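Side-chain contacts in trehalose synthase regulatory protein (Candida albicans, PDB 5HUS), which probably takes part in regulating trehalose synthesis, its C-terminal domain having the HAD-type fold of the trehalose-phosphatase family: residues Asp117-Asn120 with Ser121-Glu125; Glu162-Leu165 with Asp166-Glu170. One frame throughout, in Å; residues are numbered along the deposited sequence.

Both contacts are made within single helices of the smaller lobe, where helices 116-136 and 161-179 accompany the four-stranded antiparallel sheet of strands 141-144, 149-152, 192-197 and 184-189. Contact 1 comes first along the chain, in the opening turns of helix 116-136; contact 2 follows in the early turns of helix 161-179. Their centres lie about 25 Å apart and their nearest atoms about 13 Å, so the two do not touch. A salt bridge between E170 and K133 nevertheless joins the two helices. The larger lobe holds the mostly parallel sheet, and the pair of lobes is consistent with a HAD-type core carrying a cap.

Contact 1: residues Asp117-Asn120 with Ser121-Glu125; sequences DELN and SWMPE
W122 N donates to E118 O at 2.9 Å, and S121 N to D117 O and M123 N to L119 O continue the same helical ladder, which kinks at P124 and E125, whose nitrogens make no bond to the preceding turn. The main side-chain meeting is between E118 and W122, which lie alongside each other one turn apart and point the same way. CB of E118 sits over a face of the indole as a CH-pi contact, 4.0 Å from the centroid of the six-membered ring. From there the E118 chain runs out extended (chi2 -175°), carrying its carboxylate to the far end of the benzene ring, where OE1 comes within 3.3 Å of W122 CZ3. The carboxylate does not lie flat on the indole: the two planes are 35° apart. Farther round the helix, L119 and M123 also run side by side, with CD2 of L119 4.0 Å from CG of M123, though M123 bends away beyond that point. On the exposed side a water donates to D117 O at 2.7 Å and also bonds S121 OG at 2.8 Å, bridging carbonyl and hydroxyl. P124 brings no N-H to N120 O; its CD faces that oxygen at 3.4 Å instead. This is the start of helix 116-136, where D115 OD2 accepts from E118 N. L119 packs on A114 and on A147 in the turn between strands 141-144 and 149-152, W122 touches N182 just before strand 184-189, and E118 OE1 makes a long, weak ion pair with K197 on strand 192-197.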
ATOM      1  N   ASP A 117      12.864   0.639 -17.417  1.00 28.32           N
ATOM      2  CA  ASP A 117      12.844  -0.062 -18.702  1.00 27.38           C
ATOM      3  C   ASP A 117      11.590  -0.926 -18.828  1.00 24.24           C
ATOM      4  O   ASP A 117      10.988  -1.010 -19.899  1.00 26.61           O
ATOM      5  CB  ASP A 117      14.102  -0.920 -18.885  1.00 31.21           C
ATOM      6  CG  ASP A 117      15.314  -0.101 -19.298  1.00 37.10           C
ATOM      7  OD1 ASP A 117      15.135   1.031 -19.799  1.00 37.15           O
ATOM      8  OD2 ASP A 117      16.449  -0.592 -19.131  1.00 41.90           O
ATOM      9  N   GLU A 118      11.192  -1.564 -17.734  1.00 24.59           N
ATOM     10  CA  GLU A 118       9.922  -2.285 -17.709  1.00 21.67           C
ATOM     11  C   GLU A 118       8.752  -1.339 -17.963  1.00 21.17           C
ATOM     12  O   GLU A 118       7.870  -1.629 -18.773  1.00 26.67           O
ATOM     13  CB  GLU A 118       9.738  -3.009 -16.373  1.00 23.38           C
ATOM     14  CG  GLU A 118      10.705  -4.175 -16.157  1.00 24.14           C
ATOM     15  CD  GLU A 118      10.417  -4.952 -14.889  1.00 29.55           C
ATOM     16  OE1 GLU A 118       9.397  -4.668 -14.224  1.00 27.81           O
ATOM     17  OE2 GLU A 118      11.215  -5.849 -14.546  1.00 27.31           O
ATOM     18  N   LEU A 119       8.743  -0.206 -17.266  1.00 23.61           N
ATOM     19  CA  LEU A 119       7.692   0.794 -17.448  1.00 22.17           C
ATOM     20  C   LEU A 119       7.621   1.295 -18.883  1.00 23.99           C
ATOM     21  O   LEU A 119       6.546   1.337 -19.481  1.00 22.10           O
ATOM     22  CB  LEU A 119       7.904   1.982 -16.510  1.00 27.40           C
ATOM     23  CG  LEU A 119       7.846   1.674 -15.013  1.00 22.09           C
ATOM     24  CD1 LEU A 119       7.964   2.960 -14.217  1.00 24.99           C
ATOM     25  CD2 LEU A 119       6.560   0.939 -14.667  1.00 23.80           C
ATOM     26  N   ASN A 120       8.768   1.685 -19.430  1.00 26.83           N
ATOM     27  CA  ASN A 120       8.823   2.164 -20.808  1.00 28.81           C
ATOM     28  C   ASN A 120       8.307   1.130 -21.800  1.00 30.22           C
ATOM     29  O   ASN A 120       7.689   1.482 -22.809  1.00 28.41           O
ATOM     30  CB  ASN A 120      10.251   2.565 -21.187  1.00 28.15           C
ATOM     31  CG  ASN A 120      10.704   3.831 -20.493  1.00 30.69           C
ATOM     32  OD1 ASN A 120       9.892   4.588 -19.962  1.00 32.41           O
ATOM     33  ND2 ASN A 120      12.010   4.077 -20.509  1.00 32.25           N
ATOM     34  N   SER A 121       8.548  -0.144 -21.504  1.00 23.65           N
ATOM     35  CA  SER A 121       8.172  -1.221 -22.417  1.00 27.40           C
ATOM     36  C   SER A 121       6.705  -1.642 -22.320  1.00 31.17           C
ATOM     37  O   SER A 121       6.073  -1.907 -23.340  1.00 31.45           O
ATOM     38  CB  SER A 121       9.056  -2.448 -22.187  1.00 34.15           C
ATOM     39  OG  SER A 121      10.368  -2.226 -22.664  1.00 43.03           O
ATOM     40  N   TRP A 122       6.161  -1.701 -21.106  1.00 26.48           N
ATOM     41  CA  TRP A 122       4.838  -2.301 -20.911  1.00 25.94           C
ATOM     42  C   TRP A 122       3.702  -1.304 -20.703  1.00 23.14           C
ATOM     43  O   TRP A 122       2.583  -1.550 -21.153  1.00 23.69           O
ATOM     44  CB  TRP A 122       4.870  -3.256 -19.725  1.00 26.41           C
ATOM     45  CG  TRP A 122       5.886  -4.332 -19.865  1.00 28.69           C
ATOM     46  CD1 TRP A 122       6.351  -4.881 -21.027  1.00 33.75           C
ATOM     47  CD2 TRP A 122       6.588  -4.985 -18.804  1.00 21.59           C
ATOM     48  NE1 TRP A 122       7.293  -5.842 -20.751  1.00 30.01           N
ATOM     49  CE2 TRP A 122       7.458  -5.926 -19.395  1.00 27.02           C
ATOM     50  CE3 TRP A 122       6.563  -4.873 -17.411  1.00 28.86           C
ATOM     51  CZ2 TRP A 122       8.295  -6.747 -18.638  1.00 25.73           C
ATOM     52  CZ3 TRP A 122       7.394  -5.692 -16.662  1.00 29.85           C
ATOM     53  CH2 TRP A 122       8.246  -6.615 -17.277  1.00 31.04           C
ATOM     54  N   MET A 123       3.974  -0.201 -20.012  1.00 25.07           N
ATOM     55  CA  MET A 123       2.920   0.777 -19.729  1.00 20.05           C
ATOM     56  C   MET A 123       2.185   1.266 -20.993  1.00 21.00           C
ATOM     57  O   MET A 123       0.955   1.282 -21.000  1.00 22.73           O
ATOM     58  CB  MET A 123       3.480   1.975 -18.950  1.00 22.02           C
ATOM     59  CG  MET A 123       3.759   1.688 -17.485  1.00 23.41           C
ATOM     60  SD  MET A 123       2.251   1.484 -16.521  1.00 22.87           S
ATOM     61  CE  MET A 123       1.645   3.170 -16.471  1.00 20.16           C
ATOM     62  N   PRO A 124       2.917   1.651 -22.065  1.00 27.16           N
ATOM     63  CA  PRO A 124       2.171   2.124 -23.241  1.00 30.08           C
ATOM     64  C   PRO A 124       1.224   1.073 -23.823  1.00 23.53           C
ATOM     65  O   PRO A 124       0.116   1.424 -24.250  1.00 26.77           O
ATOM     66  CB  PRO A 124       3.278   2.472 -24.243  1.00 30.16           C
ATOM     67  CG  PRO A 124       4.452   2.808 -23.388  1.00 27.38           C
ATOM     68  CD  PRO A 124       4.371   1.839 -22.241  1.00 27.69           C
ATOM     69  N   GLU A 125       1.646  -0.189 -23.806  1.00 21.52           N
ATOM     70  CA  GLU A 125       0.815  -1.286 -24.291  1.00 33.49           C
ATOM     71  C   GLU A 125      -0.410  -1.475 -23.405  1.00 27.05           C
ATOM     72  O   GLU A 125      -1.522  -1.663 -23.898  1.00 26.74           O
ATOM     73  CB  GLU A 125       1.614  -2.588 -24.357  1.00 32.24           C
ATOM     74  CG  GLU A 125       2.787  -2.555 -25.323  1.00 43.82           C
ATOM     75  CD  GLU A 125       2.357  -2.332 -26.761  1.00 66.96           C
ATOM     76  OE1 GLU A 125       1.301  -2.871 -27.164  1.00 54.98           O
ATOM     77  OE2 GLU A 125       3.073  -1.614 -27.490  1.00 58.59           O
TER
HETATM   78  O   HOH W   1      12.299  -0.303 -22.176  1.00 42.69           O

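Contact 2: residues Glu162-Leu165 with Asp166-Glu170; sequences ERSL and DTMGE
T167 and R163 meet through one oxygen: R163 O accepts from T167 N at 2.9 Å and from T167 OG1 at 3.0 Å. The two donors arrive from opposite faces of the carbonyl plane, and the hydroxyl is turned back to it because OG1 stands beside its own backbone N (chi1 -62°). On another side of the helix, L165 and M168 cross obliquely. M168 bends at its last torsion (chi3 -72°), which swings CE back along the helix to lie 3.9 Å from L165 CD2, with S164 OG equally near to CE. That hydroxyl is hydrogen-bonded to S156 OG, and both S164 and L165 pack on F157 of helix 156-159. E162 O takes the N-H of D166, while D166 OD1 also stands 2.9 Å from that oxygen without bonding; E162 OE2, 5.1 Å from D166 OD1, may add mild like-charge repulsion. The R163 side chain touches L137 and P138. A threonine hydroxyl returning to the carbonyl four residues earlier is a familiar alpha-helical arrangement; here it occurs in helix 161-179 of the smaller lobe, where helices pack with an antiparallel sheet, consistent with the cap of a HAD-type phosphatase fold.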
ATOM      1  N   GLU A 162     -24.323  -5.247 -15.163  1.00 38.20           N
ATOM      2  CA  GLU A 162     -23.975  -6.557 -15.704  1.00 37.93           C
ATOM      3  C   GLU A 162     -22.999  -6.442 -16.872  1.00 36.53           C
ATOM      4  O   GLU A 162     -22.006  -7.164 -16.934  1.00 40.79           O
ATOM      5  CB  GLU A 162     -25.237  -7.301 -16.147  1.00 47.30           C
ATOM      6  CG  GLU A 162     -25.372  -8.695 -15.558  1.00 58.23           C
ATOM      7  CD  GLU A 162     -25.391  -8.686 -14.043  1.00 66.19           C
ATOM      8  OE1 GLU A 162     -26.308  -8.065 -13.460  1.00 60.21           O
ATOM      9  OE2 GLU A 162     -24.488  -9.298 -13.433  1.00 53.90           O
ATOM     10  N   ARG A 163     -23.289  -5.535 -17.798  1.00 39.59           N
ATOM     11  CA  ARG A 163     -22.406  -5.300 -18.936  1.00 43.10           C
ATOM     12  C   ARG A 163     -21.051  -4.783 -18.467  1.00 40.87           C
ATOM     13  O   ARG A 163     -20.006  -5.186 -18.981  1.00 40.69           O
ATOM     14  CB  ARG A 163     -23.032  -4.307 -19.913  1.00 39.06           C
ATOM     15  CG  ARG A 163     -22.130  -3.949 -21.080  1.00 37.87           C
ATOM     16  CD  ARG A 163     -22.687  -2.794 -21.891  1.00 44.94           C
ATOM     17  NE  ARG A 163     -21.804  -2.444 -22.999  1.00 42.00           N
ATOM     18  CZ  ARG A 163     -22.057  -1.486 -23.885  1.00 57.88           C
ATOM     19  NH1 ARG A 163     -23.173  -0.773 -23.795  1.00 56.76           N
ATOM     20  NH2 ARG A 163     -21.193  -1.240 -24.862  1.00 51.30           N
ATOM     21  N   SER A 164     -21.085  -3.888 -17.484  1.00 39.90           N
ATOM     22  CA  SER A 164     -19.871  -3.310 -16.925  1.00 39.43           C
ATOM     23  C   SER A 164     -18.977  -4.387 -16.319  1.00 36.05           C
ATOM     24  O   SER A 164     -17.807  -4.509 -16.688  1.00 37.61           O
ATOM     25  CB  SER A 164     -20.222  -2.257 -15.875  1.00 38.51           C
ATOM     26  OG  SER A 164     -19.061  -1.587 -15.416  1.00 35.34           O
ATOM     27  N   LEU A 165     -19.532  -5.170 -15.395  1.00 33.83           N
ATOM     28  CA  LEU A 165     -18.789  -6.254 -14.752  1.00 31.24           C
ATOM     29  C   LEU A 165     -18.271  -7.269 -15.763  1.00 41.30           C
ATOM     30  O   LEU A 165     -17.159  -7.787 -15.623  1.00 30.02           O
ATOM     31  CB  LEU A 165     -19.663  -6.964 -13.717  1.00 34.67           C
ATOM     32  CG  LEU A 165     -19.955  -6.201 -12.426  1.00 42.16           C
ATOM     33  CD1 LEU A 165     -21.013  -6.929 -11.621  1.00 45.96           C
ATOM     34  CD2 LEU A 165     -18.683  -6.029 -11.612  1.00 41.02           C
ATOM     35  N   ASP A 166     -19.088  -7.555 -16.773  1.00 38.07           N
ATOM     36  CA  ASP A 166     -18.700  -8.472 -17.835  1.00 38.38           C
ATOM     37  C   ASP A 166     -17.479  -7.939 -18.577  1.00 39.59           C
ATOM     38  O   ASP A 166     -16.515  -8.670 -18.814  1.00 36.26           O
ATOM     39  CB  ASP A 166     -19.862  -8.695 -18.808  1.00 36.23           C
ATOM     40  CG  ASP A 166     -20.929  -9.625 -18.248  1.00 59.98           C
ATOM     41  OD1 ASP A 166     -20.913  -9.894 -17.027  1.00 55.04           O
ATOM     42  OD2 ASP A 166     -21.792 -10.079 -19.029  1.00 60.75           O
ATOM     43  N   THR A 167     -17.524  -6.657 -18.932  1.00 34.18           N
ATOM     44  CA  THR A 167     -16.430  -6.029 -19.664  1.00 34.17           C
ATOM     45  C   THR A 167     -15.157  -5.975 -18.823  1.00 32.99           C
ATOM     46  O   THR A 167     -14.059  -6.212 -19.333  1.00 31.82           O
ATOM     47  CB  THR A 167     -16.804  -4.610 -20.125  1.00 35.87           C
ATOM     48  OG1 THR A 167     -17.914  -4.684 -21.025  1.00 41.02           O
ATOM     49  CG2 THR A 167     -15.635  -3.948 -20.840  1.00 30.32           C
ATOM     50  N   MET A 168     -15.300  -5.682 -17.535  1.00 31.52           N
ATOM     51  CA  MET A 168     -14.142  -5.626 -16.645  1.00 25.26           C
ATOM     52  C   MET A 168     -13.530  -7.015 -16.453  1.00 36.14           C
ATOM     53  O   MET A 168     -12.309  -7.163 -16.448  1.00 28.55           O
ATOM     54  CB  MET A 168     -14.523  -5.006 -15.296  1.00 36.24           C
ATOM     55  CG  MET A 168     -14.761  -3.496 -15.378  1.00 34.06           C
ATOM     56  SD  MET A 168     -14.834  -2.652 -13.784  1.00 39.24           S
ATOM     57  CE  MET A 168     -16.411  -3.230 -13.155  1.00 34.11           C
ATOM     58  N   GLY A 169     -14.373  -8.032 -16.308  1.00 33.75           N
ATOM     59  CA  GLY A 169     -13.887  -9.399 -16.175  1.00 26.87           C
ATOM     60  C   GLY A 169     -13.187  -9.858 -17.442  1.00 32.43           C
ATOM     61  O   GLY A 169     -12.173 -10.561 -17.390  1.00 30.82           O
ATOM     62  N   GLU A 170     -13.728  -9.447 -18.585  1.00 29.13           N
ATOM     63  CA  GLU A 170     -13.138  -9.761 -19.880  1.00 33.05           C
ATOM     64  C   GLU A 170     -11.757  -9.119 -19.999  1.00 32.72           C
ATOM     65  O   GLU A 170     -10.806  -9.732 -20.492  1.00 30.98           O
ATOM     66  CB  GLU A 170     -14.062  -9.278 -21.003  1.00 31.19           C
ATOM     67  CG  GLU A 170     -13.684  -9.739 -22.390  1.00 32.41           C
ATOM     68  CD  GLU A 170     -12.605  -8.883 -23.025  1.00 35.82           C
ATOM     69  OE1 GLU A 170     -12.629  -7.647 -22.831  1.00 38.60           O
ATOM     70  OE2 GLU A 170     -11.729  -9.452 -23.713  1.00 43.38           O
TER